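Local atomic coordinates of trans-4-hydroxy-L-proline dehydratase (Clostridioides difficile 70-100-2010, PDB entry 6VXC), a protein that catalyses the dehydration of trans-4-hydroxy-L-proline to (S)-1-pyrroline-5-carboxylate by glycyl-radical chemistry, a step in the anaerobic breakdown of hydroxyproline. Residues 34-38 with 336-340; 120-125 with 351-357. All blocks are in the same frame, centred on the assembly; numbering follows the deposited sequence.

Contact 1 (34-38 with 336-340); sequences EESIN and VKFNN
S36 presses its short side chain against N339 and N340 of the 336-340 segment, which meet one oxygen. Its OG is held by two bonds of opposite sense. S36 OG donates to N340 OD1 at 2.8 Å, approaching from 26° out of that amide's carbonyl plane. In return, N339 ND2 gives S36 OG a nearly straight bond (2.8 Å, 166° at the hydrogen), with the oxygen close to the N339 amide plane. With OG trans to the backbone nitrogen of S36 (chi1 -176°), the hydroxyl leaves helix 27-38 pointing at the two neighbouring asparagines. Next to these bonds, S36 CB rests on V336 CG1 at 3.7 Å, the main apolar touch between the segments.

Two waters extend the join. One donates to both S36 O and N339 O, tying the backbones of the two helices. The other donates to E35 OE1 (2.7 Å) and accepts a longer bond from N340 ND2 (3.3 Å). That same amide nitrogen also bonds E92, whose carboxylate forms a salt bridge with K337, so N340 is fixed at both ends of its amide.

The donor and acceptor roles of the buried hydroxyl are thus both used, and its proton is directed to N340. Only a small area is buried here, and the helices are joined chiefly through directional polar bonds and bridging water.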
loop_
_atom_site.group_PDB
_atom_site.type_symbol
_atom_site.label_atom_id
_atom_site.label_comp_id
_atom_site.label_asym_id
_atom_site.label_seq_id
_atom_site.Cartn_x
_atom_site.Cartn_y
_atom_site.Cartn_z
ATOM N N GLU A 34 17.528 0.499 18.292
ATOM C CA GLU A 34 16.912 0.544 19.616
ATOM C C GLU A 34 16.177 1.868 19.840
ATOM O O GLU A 34 15.118 1.893 20.474
ATOM C CB GLU A 34 17.980 0.293 20.690
ATOM C CG GLU A 34 17.474 0.135 22.114
ATOM C CD GLU A 34 16.748 -1.201 22.382
ATOM O OE1 GLU A 34 16.779 -2.120 21.534
ATOM O OE2 GLU A 34 16.137 -1.326 23.464
ATOM N N GLU A 35 16.730 2.980 19.356
ATOM C CA GLU A 35 15.991 4.241 19.398
ATOM C C GLU A 35 14.673 4.123 18.636
ATOM O O GLU A 35 13.625 4.586 19.100
ATOM C CB GLU A 35 16.833 5.367 18.810
ATOM C CG GLU A 35 16.148 6.727 18.885
ATOM C CD GLU A 35 16.984 7.837 18.277
ATOM O OE1 GLU A 35 17.538 7.641 17.176
ATOM O OE2 GLU A 35 17.130 8.892 18.919
ATOM N N SER A 36 14.721 3.508 17.457
ATOM C CA SER A 36 13.552 3.406 16.592
ATOM C C SER A 36 12.434 2.592 17.242
ATOM O O SER A 36 11.272 3.009 17.254
ATOM C CB SER A 36 13.979 2.789 15.259
ATOM O OG SER A 36 12.906 2.740 14.341
ATOM N N ILE A 37 12.759 1.413 17.776
ATOM C CA ILE A 37 11.691 0.565 18.286
ATOM C C ILE A 37 11.147 1.082 19.604
ATOM O O ILE A 37 10.048 0.696 20.000
ATOM C CB ILE A 37 12.148 -0.895 18.465
ATOM C CG1 ILE A 37 13.251 -0.972 19.526
ATOM C CG2 ILE A 37 12.605 -1.472 17.148
ATOM C CD1 ILE A 37 13.606 -2.371 19.940
ATOM N N ASN A 38 11.860 1.979 20.278
ATOM C CA ASN A 38 11.372 2.541 21.532
ATOM C C ASN A 38 10.636 3.866 21.359
ATOM O O ASN A 38 10.084 4.375 22.334
ATOM C CB ASN A 38 12.531 2.734 22.526
ATOM C CG ASN A 38 13.038 1.417 23.111
ATOM O OD1 ASN A 38 12.264 0.573 23.556
ATOM N ND2 ASN A 38 14.346 1.238 23.092
ATOM N N VAL A 336 16.195 1.756 9.290
ATOM C CA VAL A 336 15.723 2.406 10.504
ATOM C C VAL A 336 14.960 3.684 10.165
ATOM O O VAL A 336 13.954 4.003 10.805
ATOM C CB VAL A 336 16.901 2.686 11.458
ATOM C CG1 VAL A 336 16.449 3.589 12.588
ATOM C CG2 VAL A 336 17.507 1.374 11.988
ATOM N N LYS A 337 15.425 4.442 9.163
ATOM C CA LYS A 337 14.726 5.679 8.801
ATOM C C LYS A 337 13.286 5.401 8.378
ATOM O O LYS A 337 12.361 6.103 8.802
ATOM C CB LYS A 337 15.462 6.438 7.701
ATOM C CG LYS A 337 16.867 6.894 8.054
ATOM C CD LYS A 337 16.910 7.773 9.326
ATOM C CE LYS A 337 16.034 8.998 9.272
ATOM N NZ LYS A 337 16.105 9.844 10.522
ATOM N N PHE A 338 13.080 4.386 7.534
ATOM C CA PHE A 338 11.717 3.969 7.208
ATOM C C PHE A 338 10.925 3.657 8.479
ATOM O O PHE A 338 9.781 4.095 8.641
ATOM C CB PHE A 338 11.733 2.732 6.307
ATOM C CG PHE A 338 12.036 3.000 4.858
ATOM C CD1 PHE A 338 11.080 3.537 4.015
ATOM C CD2 PHE A 338 13.271 2.628 4.317
ATOM C CE1 PHE A 338 11.350 3.735 2.675
ATOM C CE2 PHE A 338 13.552 2.829 2.989
ATOM C CZ PHE A 338 12.595 3.381 2.159
ATOM N N ASN A 339 11.524 2.887 9.393
ATOM C CA ASN A 339 10.825 2.460 10.598
ATOM C C ASN A 339 10.529 3.609 11.550
ATOM O O ASN A 339 9.699 3.440 12.448
ATOM C CB ASN A 339 11.624 1.378 11.342
ATOM C CG ASN A 339 10.764 0.607 12.340
ATOM O OD1 ASN A 339 9.848 -0.120 11.952
ATOM N ND2 ASN A 339 11.078 0.735 13.618
ATOM N N ASN A 340 11.191 4.755 11.383
ATOM C CA ASN A 340 10.896 5.949 12.164
ATOM C C ASN A 340 9.686 6.742 11.657
ATOM O O ASN A 340 9.277 7.674 12.353
ATOM C CB ASN A 340 12.118 6.894 12.182
ATOM C CG ASN A 340 13.231 6.409 13.109
ATOM O OD1 ASN A 340 13.067 5.442 13.837
ATOM N ND2 ASN A 340 14.356 7.107 13.093
HETATM O O HOH W 1 16.835 6.123 15.018
HETATM O O HOH W 2 9.473 3.953 15.323
#

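Contact 2 (120-125 with 351-357); sequences RDIINF and LKESSTY
I123 and Y357 make the tight part of this contact. The methyl CG2 of I123 sits over the centre of the Y357 ring, 4.0 Å from the centroid and 10° off the normal, a CH-pi contact. The phenol end of Y357 runs along the backbone of the loop: OH donates to N124 O at 2.6 Å, in the carbonyl plane and on a lone pair, which sets the rotation of the hydroxyl. F125 adds its ring obliquely, with planes at 59° and CZ 3.7 Å from Y357 CD1. The other branch of I123 reaches the 355-356 backbone, with CD1 3.8 Å from S355 O. L351 joins this packing, its CD2 4.1 Å from I123 CG2.

Packing is looser towards I122 and R120. I122 CD1 barely meets S355 OG at 4.3 Å, and L351 lies over one face of the R120 guanidinium, toward its rim. D121 and K352 are exposed on this solvent side. R120 NH1 bonds I123 O (2.8 Å), bracing the loop from within; its NH2 bonds K346 O.

S355 is the centre of an inverse gamma turn just after helix 348-353. T356, which follows, bonds T358 and D788 through OG1, and its side chain is about 8 Å from that of C454, the probable radical cysteine. The contact packs the 120-125 loop on the end of helix 348-353 and the turn after it, next to what is probably the radical site of this glycyl radical enzyme.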
loop_
_atom_site.group_PDB
_atom_site.type_symbol
_atom_site.label_atom_id
_atom_site.label_comp_id
_atom_site.label_asym_id
_atom_site.label_seq_id
_atom_site.Cartn_x
_atom_site.Cartn_y
_atom_site.Cartn_z
ATOM N N ARG A 120 -7.489 5.354 21.883
ATOM C CA ARG A 120 -7.902 4.092 21.284
ATOM C C ARG A 120 -6.994 2.935 21.714
ATOM O O ARG A 120 -5.837 3.106 22.114
ATOM C CB ARG A 120 -7.919 4.153 19.747
ATOM C CG ARG A 120 -6.590 4.520 19.127
ATOM C CD ARG A 120 -6.501 4.262 17.616
ATOM N NE ARG A 120 -7.325 5.119 16.812
ATOM C CZ ARG A 120 -6.942 5.772 15.722
ATOM N NH1 ARG A 120 -5.700 5.691 15.247
ATOM N NH2 ARG A 120 -7.835 6.514 15.108
ATOM N N ASP A 121 -7.544 1.736 21.551
ATOM C CA ASP A 121 -6.947 0.502 22.033
ATOM C C ASP A 121 -5.723 0.098 21.210
ATOM O O ASP A 121 -4.678 -0.253 21.766
ATOM C CB ASP A 121 -8.039 -0.566 21.946
ATOM C CG ASP A 121 -7.726 -1.807 22.717
ATOM O OD1 ASP A 121 -6.557 -1.990 23.116
ATOM O OD2 ASP A 121 -8.674 -2.615 22.899
ATOM N N ILE A 122 -5.814 0.187 19.889
ATOM C CA ILE A 122 -4.709 -0.154 19.006
ATOM C C ILE A 122 -4.474 0.981 18.022
ATOM O O ILE A 122 -5.378 1.763 17.707
ATOM C CB ILE A 122 -4.942 -1.488 18.263
ATOM C CG1 ILE A 122 -6.329 -1.506 17.612
ATOM C CG2 ILE A 122 -4.714 -2.671 19.200
ATOM C CD1 ILE A 122 -6.628 -2.779 16.874
ATOM N N ILE A 123 -3.235 1.074 17.553
ATOM C CA ILE A 123 -2.799 2.090 16.605
ATOM C C ILE A 123 -3.081 3.470 17.183
ATOM O O ILE A 123 -3.525 4.376 16.471
ATOM C CB ILE A 123 -3.472 1.899 15.226
ATOM C CG1 ILE A 123 -3.675 0.409 14.926
ATOM C CG2 ILE A 123 -2.650 2.567 14.119
ATOM C CD1 ILE A 123 -2.407 -0.384 14.869
ATOM N N ASN A 124 -2.781 3.645 18.464
ATOM C CA ASN A 124 -2.945 4.938 19.108
ATOM C C ASN A 124 -1.781 5.856 18.772
ATOM O O ASN A 124 -0.672 5.407 18.485
ATOM C CB ASN A 124 -3.041 4.776 20.624
ATOM C CG ASN A 124 -1.839 4.057 21.198
ATOM O OD1 ASN A 124 -1.658 2.866 20.966
ATOM N ND2 ASN A 124 -1.008 4.777 21.941
ATOM N N PHE A 125 -2.069 7.158 18.773
ATOM C CA PHE A 125 -1.076 8.218 18.645
ATOM C C PHE A 125 -1.259 9.187 19.806
ATOM O O PHE A 125 -2.373 9.680 20.032
ATOM C CB PHE A 125 -1.242 8.981 17.328
ATOM C CG PHE A 125 -0.752 8.251 16.120
ATOM C CD1 PHE A 125 -1.531 7.268 15.521
ATOM C CD2 PHE A 125 0.468 8.582 15.547
ATOM C CE1 PHE A 125 -1.091 6.612 14.396
ATOM C CE2 PHE A 125 0.918 7.928 14.419
ATOM C CZ PHE A 125 0.134 6.945 13.838
ATOM N N LEU A 351 -9.094 3.845 9.010
ATOM C CA LEU A 351 -8.390 2.993 9.961
ATOM C C LEU A 351 -8.823 1.535 9.823
ATOM O O LEU A 351 -7.982 0.629 9.772
ATOM C CB LEU A 351 -8.616 3.527 11.377
ATOM C CG LEU A 351 -7.880 3.027 12.624
ATOM C CD1 LEU A 351 -8.536 1.815 13.213
ATOM C CD2 LEU A 351 -6.369 2.817 12.397
ATOM N N LYS A 352 -10.130 1.294 9.723
ATOM C CA LYS A 352 -10.630 -0.077 9.643
ATOM C C LYS A 352 -10.050 -0.802 8.438
ATOM O O LYS A 352 -9.765 -2.006 8.501
ATOM C CB LYS A 352 -12.163 -0.061 9.569
ATOM C CG LYS A 352 -12.870 0.518 10.797
ATOM C CD LYS A 352 -14.397 0.429 10.645
ATOM C CE LYS A 352 -15.107 0.563 11.981
ATOM N NZ LYS A 352 -16.446 -0.090 11.960
ATOM N N GLU A 353 -9.856 -0.087 7.331
ATOM C CA GLU A 353 -9.354 -0.735 6.133
ATOM C C GLU A 353 -7.832 -0.806 6.103
ATOM O O GLU A 353 -7.284 -1.583 5.318
ATOM C CB GLU A 353 -9.863 -0.031 4.866
ATOM C CG GLU A 353 -9.373 1.411 4.674
ATOM C CD GLU A 353 -10.071 2.124 3.506
ATOM O OE1 GLU A 353 -10.205 1.513 2.433
ATOM O OE2 GLU A 353 -10.491 3.295 3.652
ATOM N N SER A 354 -7.135 -0.033 6.949
ATOM C CA SER A 354 -5.678 -0.032 6.967
ATOM C C SER A 354 -5.217 0.127 8.423
ATOM O O SER A 354 -4.593 1.103 8.803
ATOM C CB SER A 354 -5.117 1.082 6.079
ATOM O OG SER A 354 -3.700 1.025 6.004
ATOM N N SER A 355 -5.482 -0.886 9.248
ATOM C CA SER A 355 -5.343 -0.742 10.698
ATOM C C SER A 355 -3.912 -1.099 11.121
ATOM O O SER A 355 -3.639 -2.155 11.692
ATOM C CB SER A 355 -6.392 -1.599 11.401
ATOM O OG SER A 355 -6.437 -1.327 12.790
ATOM N N THR A 356 -2.991 -0.163 10.875
ATOM C CA THR A 356 -1.570 -0.404 11.096
ATOM C C THR A 356 -0.849 0.928 11.219
ATOM O O THR A 356 -1.302 1.941 10.681
ATOM C CB THR A 356 -0.955 -1.213 9.944
ATOM O OG1 THR A 356 0.445 -1.409 10.187
ATOM C CG2 THR A 356 -1.107 -0.455 8.619
ATOM N N TYR A 357 0.288 0.911 11.920
ATOM C CA TYR A 357 1.229 2.030 11.876
ATOM C C TYR A 357 2.076 2.032 10.605
ATOM O O TYR A 357 2.670 3.062 10.276
ATOM C CB TYR A 357 2.188 2.003 13.083
ATOM C CG TYR A 357 1.595 2.253 14.456
ATOM C CD1 TYR A 357 1.240 3.535 14.873
ATOM C CD2 TYR A 357 1.414 1.207 15.349
ATOM C CE1 TYR A 357 0.699 3.758 16.153
ATOM C CE2 TYR A 357 0.885 1.405 16.619
ATOM C CZ TYR A 357 0.522 2.683 17.019
ATOM O OH TYR A 357 0.001 2.866 18.283
#

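Both contacts fall within the pyruvate formate lyase-like region, their centres 18 Å apart and their nearest atoms about 7 Å apart without touching. Helices 324-339 and 348-353, which supply their second segments, are consecutive in the chain, while the first segments belong to different N-terminal elements. Contact 1 is mostly buried yet lies farther from the centre of the chain; it joins two helices by polar side chains and water over 175 Å². Contact 2 is partly buried, nearer the centre, and joins mainly loops by aromatic and aliphatic packing over 389 Å². It lies near the probable radical cysteine, whereas contact 1 lies away from the annotated sites.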